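Local coordinates for protein beta-glycosidase (Bacteroides caccae, PDB 6T2R) that probably hydrolyses internal beta-glycosidic bonds in mucin O-glycans, as an endo-acting family 16 glycoside hydrolase of a human gut bacterium, at residues A[108-113]-A[192-197]; A[157-162]-A[174-179]. One frame throughout, in Å; residues are numbered along the deposited sequence.

Interaction 1 of 2, residues A[108-113]-A[192-197]; sequences GRIEVR and VDFWPD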
ATOM      1  N   GLY A 108       0.543  -8.069 -12.386  1.00 24.43           N
ATOM      2  CA  GLY A 108       1.910  -8.474 -12.043  1.00 24.84           C
ATOM      3  C   GLY A 108       2.126  -8.521 -10.542  1.00 24.07           C
ATOM      4  O   GLY A 108       1.136  -8.643  -9.779  1.00 24.30           O
ATOM      5  N   ARG A 109       3.400  -8.459 -10.148  1.00 26.46           N
ATOM      6  CA  ARG A 109       3.887  -8.571  -8.750  1.00 26.93           C
ATOM      7  C   ARG A 109       4.320  -7.172  -8.340  1.00 25.14           C
ATOM      8  O   ARG A 109       5.141  -6.593  -9.036  1.00 27.13           O
ATOM      9  CB  ARG A 109       5.034  -9.585  -8.682  1.00 28.06           C
ATOM     10  CG  ARG A 109       5.964  -9.437  -7.487  1.00 29.14           C
ATOM     11  CD  ARG A 109       6.850 -10.654  -7.258  1.00 29.76           C
ATOM     12  NE  ARG A 109       6.109 -11.868  -6.969  1.00 28.91           N
ATOM     13  CZ  ARG A 109       6.655 -13.062  -6.786  1.00 30.52           C
ATOM     14  NH1 ARG A 109       7.962 -13.200  -6.853  1.00 31.34           N
ATOM     15  NH2 ARG A 109       5.901 -14.116  -6.526  1.00 27.75           N
ATOM     16  N   ILE A 110       3.723  -6.620  -7.304  1.00 24.13           N
ATOM     17  CA  ILE A 110       4.161  -5.326  -6.722  1.00 22.75           C
ATOM     18  C   ILE A 110       4.834  -5.644  -5.406  1.00 24.88           C
ATOM     19  O   ILE A 110       4.186  -6.335  -4.571  1.00 24.55           O
ATOM     20  CB  ILE A 110       2.966  -4.380  -6.572  1.00 23.88           C
ATOM     21  CG1 ILE A 110       2.248  -4.213  -7.909  1.00 26.62           C
ATOM     22  CG2 ILE A 110       3.443  -3.055  -6.052  1.00 25.09           C
ATOM     23  CD1 ILE A 110       1.045  -3.302  -7.864  1.00 25.39           C
ATOM     24  N   GLU A 111       6.065  -5.176  -5.218  1.00 23.22           N
ATOM     25  CA  GLU A 111       6.798  -5.420  -3.951  1.00 28.45           C
ATOM     26  C   GLU A 111       7.373  -4.098  -3.475  1.00 29.55           C
ATOM     27  O   GLU A 111       7.819  -3.263  -4.327  1.00 28.91           O
ATOM     28  CB  GLU A 111       7.961  -6.404  -4.055  1.00 28.25           C
ATOM     29  CG  GLU A 111       7.565  -7.805  -4.442  1.00 29.33           C
ATOM     30  CD  GLU A 111       8.769  -8.723  -4.653  1.00 31.16           C
ATOM     31  OE1 GLU A 111       9.824  -8.213  -4.979  1.00 29.90           O
ATOM     32  OE2 GLU A 111       8.637  -9.948  -4.477  1.00 34.83           O
ATOM     33  N   VAL A 112       7.315  -3.912  -2.165  1.00 29.09           N
ATOM     34  CA  VAL A 112       7.875  -2.704  -1.504  1.00 27.26           C
ATOM     35  C   VAL A 112       8.716  -3.186  -0.331  1.00 24.28           C
ATOM     36  O   VAL A 112       8.188  -3.985   0.519  1.00 26.40           O
ATOM     37  CB  VAL A 112       6.755  -1.738  -1.068  1.00 24.98           C
ATOM     38  CG1 VAL A 112       7.309  -0.500  -0.375  1.00 26.50           C
ATOM     39  CG2 VAL A 112       5.889  -1.346  -2.251  1.00 26.70           C
ATOM     40  N   ARG A 113       9.936  -2.675  -0.236  1.00 26.24           N
ATOM     41  CA  ARG A 113      10.846  -3.030   0.878  1.00 24.79           C
ATOM     42  C   ARG A 113      10.905  -1.832   1.832  1.00 25.39           C
ATOM     43  O   ARG A 113      11.256  -0.695   1.394  1.00 27.26           O
ATOM     44  CB  ARG A 113      12.200  -3.497   0.331  1.00 25.68           C
ATOM     45  CG  ARG A 113      13.200  -3.790   1.441  1.00 26.86           C
ATOM     46  CD  ARG A 113      14.516  -4.322   0.915  1.00 31.69           C
ATOM     47  NE  ARG A 113      15.261  -5.024   1.955  1.00 31.21           N
ATOM     48  CZ  ARG A 113      16.354  -4.551   2.564  1.00 32.18           C
ATOM     49  NH1 ARG A 113      16.821  -3.345   2.288  1.00 32.39           N
ATOM     50  NH2 ARG A 113      16.936  -5.266   3.500  1.00 29.97           N
ATOM     51  N   VAL A 192       2.225  -8.481  -3.378  1.00 21.84           N
ATOM     52  CA  VAL A 192       0.977  -9.102  -3.880  1.00 22.15           C
ATOM     53  C   VAL A 192       1.238  -9.467  -5.338  1.00 24.36           C
ATOM     54  O   VAL A 192       1.946  -8.664  -6.018  1.00 23.73           O
ATOM     55  CB  VAL A 192      -0.239  -8.177  -3.705  1.00 24.86           C
ATOM     56  CG1 VAL A 192      -0.189  -6.932  -4.623  1.00 23.27           C
ATOM     57  CG2 VAL A 192      -1.546  -8.963  -3.877  1.00 27.33           C
ATOM     58  N   ASP A 193       0.732 -10.620  -5.761  1.00 23.13           N
ATOM     59  CA  ASP A 193       0.721 -11.069  -7.174  1.00 25.44           C
ATOM     60  C   ASP A 193      -0.724 -11.039  -7.672  1.00 25.53           C
ATOM     61  O   ASP A 193      -1.636 -11.608  -6.947  1.00 26.92           O
ATOM     62  CB  ASP A 193       1.297 -12.480  -7.308  1.00 27.48           C
ATOM     63  CG  ASP A 193       2.743 -12.632  -6.845  1.00 29.44           C
ATOM     64  OD1 ASP A 193       3.441 -11.579  -6.664  1.00 26.86           O
ATOM     65  OD2 ASP A 193       3.169 -13.805  -6.665  1.00 26.92           O
ATOM     66  N   PHE A 194      -0.947 -10.367  -8.812  1.00 24.65           N
ATOM     67  CA  PHE A 194      -2.252 -10.300  -9.515  1.00 23.21           C
ATOM     68  C   PHE A 194      -2.300 -11.376 -10.597  1.00 26.89           C
ATOM     69  O   PHE A 194      -1.435 -11.362 -11.496  1.00 28.42           O
ATOM     70  CB  PHE A 194      -2.459  -8.945 -10.178  1.00 22.77           C
ATOM     71  CG  PHE A 194      -2.706  -7.792  -9.234  1.00 24.16           C
ATOM     72  CD1 PHE A 194      -1.651  -7.178  -8.564  1.00 22.85           C
ATOM     73  CD2 PHE A 194      -3.982  -7.291  -9.047  1.00 23.07           C
ATOM     74  CE1 PHE A 194      -1.865  -6.100  -7.723  1.00 23.68           C
ATOM     75  CE2 PHE A 194      -4.188  -6.199  -8.220  1.00 24.15           C
ATOM     76  CZ  PHE A 194      -3.136  -5.613  -7.553  1.00 24.71           C
ATOM     77  N   TRP A 195      -3.265 -12.293 -10.490  1.00 26.93           N
ATOM     78  CA  TRP A 195      -3.609 -13.273 -11.551  1.00 25.93           C
ATOM     79  C   TRP A 195      -5.088 -13.138 -11.896  1.00 27.60           C
ATOM     80  O   TRP A 195      -5.875 -12.615 -11.092  1.00 28.32           O
ATOM     81  CB  TRP A 195      -3.270 -14.701 -11.122  1.00 24.91           C
ATOM     82  CG  TRP A 195      -1.864 -14.892 -10.622  1.00 26.55           C
ATOM     83  CD1 TRP A 195      -1.476 -15.151  -9.338  1.00 23.33           C
ATOM     84  CD2 TRP A 195      -0.655 -14.865 -11.404  1.00 21.82           C
ATOM     85  NE1 TRP A 195      -0.123 -15.322  -9.272  1.00 24.00           N
ATOM     86  CE2 TRP A 195       0.410 -15.149 -10.525  1.00 24.15           C
ATOM     87  CE3 TRP A 195      -0.383 -14.698 -12.755  1.00 22.00           C
ATOM     88  CZ2 TRP A 195       1.730 -15.237 -10.952  1.00 24.31           C
ATOM     89  CZ3 TRP A 195       0.927 -14.777 -13.177  1.00 24.16           C
ATOM     90  CH2 TRP A 195       1.965 -15.043 -12.289  1.00 23.25           C
ATOM     91  N   PRO A 196      -5.506 -13.653 -13.071  1.00 26.63           N
ATOM     92  CA  PRO A 196      -6.908 -13.605 -13.483  1.00 29.32           C
ATOM     93  C   PRO A 196      -7.871 -14.198 -12.452  1.00 29.78           C
ATOM     94  O   PRO A 196      -8.960 -13.676 -12.325  1.00 29.16           O
ATOM     95  CB  PRO A 196      -6.943 -14.411 -14.790  1.00 29.45           C
ATOM     96  CG  PRO A 196      -5.529 -14.196 -15.349  1.00 31.30           C
ATOM     97  CD  PRO A 196      -4.660 -14.267 -14.107  1.00 28.32           C
ATOM     98  N   ASP A 197      -7.449 -15.234 -11.722  1.00 29.09           N
ATOM     99  CA  ASP A 197      -8.361 -16.035 -10.869  1.00 24.94           C
ATOM    100  C   ASP A 197      -8.033 -15.861  -9.386  1.00 24.28           C
ATOM    101  O   ASP A 197      -8.626 -16.596  -8.586  1.00 26.64           O
ATOM    102  CB  ASP A 197      -8.237 -17.508 -11.206  1.00 26.48           C
ATOM    103  CG  ASP A 197      -6.981 -18.137 -10.610  1.00 25.95           C
ATOM    104  OD1 ASP A 197      -5.898 -17.542 -10.702  1.00 24.74           O
ATOM    105  OD2 ASP A 197      -7.093 -19.230 -10.083  1.00 26.17           O
TER
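V192 and I110 pair across two antiparallel strands of the beta-sandwich (jelly roll) of glycoside hydrolase family 16. The axes come within 4.7 Å. Each residue donates to the other: I110 N lies 3.0 Å from V192 O, and V192 N lies 3.1 Å from I110 O. V192 O also receives the CA-H of R109. The V192 and I110 side chains emerge on the same buried face, where F201 of strand 198-203 touches V192.

D193 sits opposite R109 in a non-hydrogen-bonded pair, and their side chains run alongside each other on the other face. The R109 chain runs out straight to CG and CD, then turns at chi3 (-62°), which brings the NE and NH2 edge of the guanidinium to the carboxylate. The salt bridge is side-on and two-pronged. NE meets D193 OD1 at 2.7 Å on its syn side, somewhat out of the carboxylate plane. NH2 meets the syn lone pair of D193 OD2 at 2.8 Å. The two flat groups are 23° apart, and two bonds, one to each oxygen, should hold them near one plane. R109 also makes a cation-pi contact with W29.

F194 returns to the I110 face. F194 N donates to G108 O at 2.9 Å. F194 CE1 touches I110 CD1 at 4.0 Å. The same ring presents its edge to the backbone: CD1 lies 3.4 Å from G108 O, which sits in the ring plane.

Interaction 2 of 2, residues A[157-162]-A[174-179]; sequences YQTVHS and PKHGNT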
ATOM      1  N   TYR A 157      -1.068  -7.018   8.604  1.00 27.72           N
ATOM      2  CA  TYR A 157      -2.301  -7.444   7.906  1.00 27.03           C
ATOM      3  C   TYR A 157      -2.058  -7.279   6.407  1.00 25.19           C
ATOM      4  O   TYR A 157      -1.563  -6.215   5.964  1.00 22.72           O
ATOM      5  CB  TYR A 157      -3.488  -6.614   8.386  1.00 27.58           C
ATOM      6  CG  TYR A 157      -3.830  -6.790   9.848  1.00 29.66           C
ATOM      7  CD1 TYR A 157      -3.026  -6.252  10.846  1.00 28.86           C
ATOM      8  CD2 TYR A 157      -4.974  -7.455  10.237  1.00 29.72           C
ATOM      9  CE1 TYR A 157      -3.331  -6.398  12.188  1.00 29.60           C
ATOM     10  CE2 TYR A 157      -5.303  -7.598  11.578  1.00 30.95           C
ATOM     11  CZ  TYR A 157      -4.479  -7.068  12.553  1.00 29.44           C
ATOM     12  OH  TYR A 157      -4.788  -7.213  13.866  1.00 29.25           O
ATOM     13  N   GLN A 158      -2.454  -8.287   5.650  1.00 23.24           N
ATOM     14  CA  GLN A 158      -2.703  -8.148   4.205  1.00 24.61           C
ATOM     15  C   GLN A 158      -4.197  -8.445   3.975  1.00 27.45           C
ATOM     16  O   GLN A 158      -4.727  -9.396   4.617  1.00 27.54           O
ATOM     17  CB  GLN A 158      -1.713  -9.046   3.468  1.00 24.91           C
ATOM     18  CG  GLN A 158      -0.248  -8.661   3.733  1.00 25.66           C
ATOM     19  CD  GLN A 158       0.716  -9.489   2.914  1.00 25.12           C
ATOM     20  OE1 GLN A 158       0.844 -10.701   3.142  1.00 30.23           O
ATOM     21  NE2 GLN A 158       1.371  -8.858   1.943  1.00 22.50           N
ATOM     22  N   THR A 159      -4.875  -7.645   3.140  1.00 26.45           N
ATOM     23  CA  THR A 159      -6.361  -7.625   3.060  1.00 25.55           C
ATOM     24  C   THR A 159      -6.837  -7.151   1.692  1.00 24.59           C
ATOM     25  O   THR A 159      -6.080  -6.447   1.024  1.00 25.35           O
ATOM     26  CB  THR A 159      -6.980  -6.679   4.089  1.00 23.64           C
ATOM     27  OG1 THR A 159      -6.228  -6.749   5.290  1.00 28.15           O
ATOM     28  CG2 THR A 159      -8.408  -7.054   4.407  1.00 27.43           C
ATOM     29  N   VAL A 160      -8.031  -7.590   1.292  1.00 23.56           N
ATOM     30  CA  VAL A 160      -8.778  -7.044   0.123  1.00 24.81           C
ATOM     31  C   VAL A 160     -10.096  -6.528   0.674  1.00 23.98           C
ATOM     32  O   VAL A 160     -10.593  -7.089   1.659  1.00 23.80           O
ATOM     33  CB  VAL A 160      -9.005  -8.037  -1.045  1.00 25.20           C
ATOM     34  CG1 VAL A 160      -7.704  -8.619  -1.551  1.00 24.91           C
ATOM     35  CG2 VAL A 160      -9.950  -9.182  -0.700  1.00 28.43           C
ATOM     36  N   HIS A 161     -10.621  -5.495   0.044  1.00 24.17           N
ATOM     37  CA  HIS A 161     -12.003  -4.997   0.260  1.00 25.04           C
ATOM     38  C   HIS A 161     -12.683  -4.866  -1.098  1.00 27.32           C
ATOM     39  O   HIS A 161     -11.979  -4.496  -2.105  1.00 26.17           O
ATOM     40  CB  HIS A 161     -11.948  -3.651   0.983  1.00 26.03           C
ATOM     41  CG  HIS A 161     -11.107  -3.726   2.184  1.00 26.48           C
ATOM     42  ND1 HIS A 161     -11.610  -4.160   3.372  1.00 28.52           N
ATOM     43  CD2 HIS A 161      -9.796  -3.478   2.373  1.00 27.76           C
ATOM     44  CE1 HIS A 161     -10.645  -4.133   4.274  1.00 25.70           C
ATOM     45  NE2 HIS A 161      -9.530  -3.745   3.682  1.00 24.96           N
ATOM     46  N   SER A 162     -13.986  -5.100  -1.127  1.00 25.69           N
ATOM     47  CA  SER A 162     -14.797  -5.025  -2.357  1.00 25.31           C
ATOM     48  C   SER A 162     -16.261  -4.752  -2.014  1.00 24.15           C
ATOM     49  O   SER A 162     -16.614  -4.794  -0.863  1.00 20.46           O
ATOM     50  CB  SER A 162     -14.680  -6.331  -3.095  1.00 26.09           C
ATOM     51  OG  SER A 162     -15.272  -7.399  -2.354  1.00 24.98           O
ATOM     52  N   PRO A 174     -14.716 -16.245   0.394  1.00 29.41           N
ATOM     53  CA  PRO A 174     -13.477 -16.658   1.054  1.00 28.66           C
ATOM     54  C   PRO A 174     -12.889 -15.618   2.003  1.00 27.11           C
ATOM     55  O   PRO A 174     -13.303 -14.468   1.942  1.00 27.89           O
ATOM     56  CB  PRO A 174     -12.523 -16.857  -0.123  1.00 28.91           C
ATOM     57  CG  PRO A 174     -13.028 -15.879  -1.180  1.00 31.15           C
ATOM     58  CD  PRO A 174     -14.509 -15.690  -0.943  1.00 27.88           C
ATOM     59  N   LYS A 175     -11.939 -16.046   2.836  1.00 26.25           N
ATOM     60  CA  LYS A 175     -11.274 -15.195   3.867  1.00 30.94           C
ATOM     61  C   LYS A 175     -10.633 -13.992   3.148  1.00 26.64           C
ATOM     62  O   LYS A 175      -9.824 -14.203   2.253  1.00 26.23           O
ATOM     63  CB  LYS A 175     -10.242 -16.034   4.630  1.00 38.52           C
ATOM     64  CG  LYS A 175     -10.081 -15.708   6.107  1.00 48.65           C
ATOM     65  CD  LYS A 175      -9.205 -16.698   6.867  1.00 53.43           C
ATOM     66  CE  LYS A 175      -7.733 -16.506   6.569  1.00 60.29           C
ATOM     67  NZ  LYS A 175      -6.926 -17.544   7.247  1.00 67.41           N
ATOM     68  N   HIS A 176     -10.996 -12.771   3.502  1.00 24.77           N
ATOM     69  CA  HIS A 176     -10.573 -11.561   2.765  1.00 27.06           C
ATOM     70  C   HIS A 176      -9.250 -10.999   3.298  1.00 28.14           C
ATOM     71  O   HIS A 176      -8.715 -10.055   2.654  1.00 29.40           O
ATOM     72  CB  HIS A 176     -11.685 -10.516   2.806  1.00 27.45           C
ATOM     73  CG  HIS A 176     -11.754  -9.750   4.081  1.00 28.23           C
ATOM     74  ND1 HIS A 176     -11.696  -8.384   4.108  1.00 29.96           N
ATOM     75  CD2 HIS A 176     -11.890 -10.153   5.361  1.00 29.25           C
ATOM     76  CE1 HIS A 176     -11.788  -7.987   5.359  1.00 29.27           C
ATOM     77  NE2 HIS A 176     -11.906  -9.042   6.140  1.00 27.81           N
ATOM     78  N   GLY A 177      -8.731 -11.546   4.392  1.00 25.53           N
ATOM     79  CA  GLY A 177      -7.502 -11.034   5.023  1.00 28.08           C
ATOM     80  C   GLY A 177      -6.790 -12.055   5.892  1.00 26.83           C
ATOM     81  O   GLY A 177      -7.378 -13.059   6.245  1.00 26.58           O
ATOM     82  N   ASN A 178      -5.515 -11.828   6.161  1.00 26.80           N
ATOM     83  CA  ASN A 178      -4.742 -12.693   7.076  1.00 28.90           C
ATOM     84  C   ASN A 178      -3.522 -11.919   7.573  1.00 27.14           C
ATOM     85  O   ASN A 178      -2.960 -11.119   6.816  1.00 31.15           O
ATOM     86  CB  ASN A 178      -4.352 -14.002   6.374  1.00 31.79           C
ATOM     87  CG  ASN A 178      -4.061 -15.112   7.357  1.00 30.45           C
ATOM     88  OD1 ASN A 178      -4.816 -15.287   8.280  1.00 31.69           O
ATOM     89  ND2 ASN A 178      -2.982 -15.855   7.162  1.00 31.33           N
ATOM     90  N   THR A 179      -3.086 -12.222   8.787  1.00 29.84           N
ATOM     91  CA  THR A 179      -1.849 -11.688   9.391  1.00 27.29           C
ATOM     92  C   THR A 179      -0.714 -12.678   9.202  1.00 27.63           C
ATOM     93  O   THR A 179      -0.956 -13.854   8.986  1.00 28.64           O
ATOM     94  CB  THR A 179      -2.011 -11.373  10.879  1.00 28.52           C
ATOM     95  OG1 THR A 179      -2.220 -12.634  11.494  1.00 29.37           O
ATOM     96  CG2 THR A 179      -3.141 -10.424  11.174  1.00 26.67           C
TER
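Strands 157-161 and 177-179 run antiparallel at 178°, with Q158 and N178 as the hydrogen-bonded pair and Y157-T179 and T159-G177 as non-hydrogen-bonded pairs. Q158 N donates to N178 O at 3.1 Å. N178 N returns a bond to Q158 O at 3.0 Å.

Y157 and T179 point the same way. The T179 methyl CG2 stands over one face of the tyrosine ring, 3.6 Å from its centroid, in a CH-pi contact. W240 meets this ring edge-to-face.

H176 just precedes its strand and grips V160 twice. Its O accepts from V160 N at 2.9 Å. With chi1 at 79°, its CG lies between the backbone N and the carbonyl carbon, and the imidazole turns back toward the partner strand. ND1 then donates to V160 O at 3.0 Å, almost in line with the C=O bond. The ring thus satisfies a strand oxygen where the backbone pairing stops. T159 CG2 packs obliquely against the imidazole, 3.6 Å from H176 ND1. H176 also directs its edge toward the face of H161 in an offset edge-to-face pair, with planes at 76°.

Q158 reaches to the opposite side of the sheet. Its NE2 donates to the O atoms of I146 and H202, and its OE1 accepts from N208.

On its other edge, strand 155-161 pairs with the strand holding E143 and D145. These lie in an EVDIME sequence that matches the ExDxxE active-site signature of family 16, so this antiparallel strand pair probably flanks the catalytic cleft of the jelly roll.

The two contacts do not touch: their centres are about 14 Å apart and their nearest atoms about 5 Å apart. Strand 177-181 of interaction 2 is followed directly in the chain by strand 187-195 of interaction 1. Strand 198-203, which pairs with strand 187-195, also packs against the side chains of Q158 and V160, probably across the sandwich. Its F201 meets V192, Q158 and V160, and its L199 meets F194 and V160. I146 is a second shared neighbour: the V192 side chain touches it and its O accepts from Q158 NE2. Interaction 2 lies beside the ExDxxE sequence, which probably marks the active site. Interaction 1 probably lies in the other sheet, behind that site.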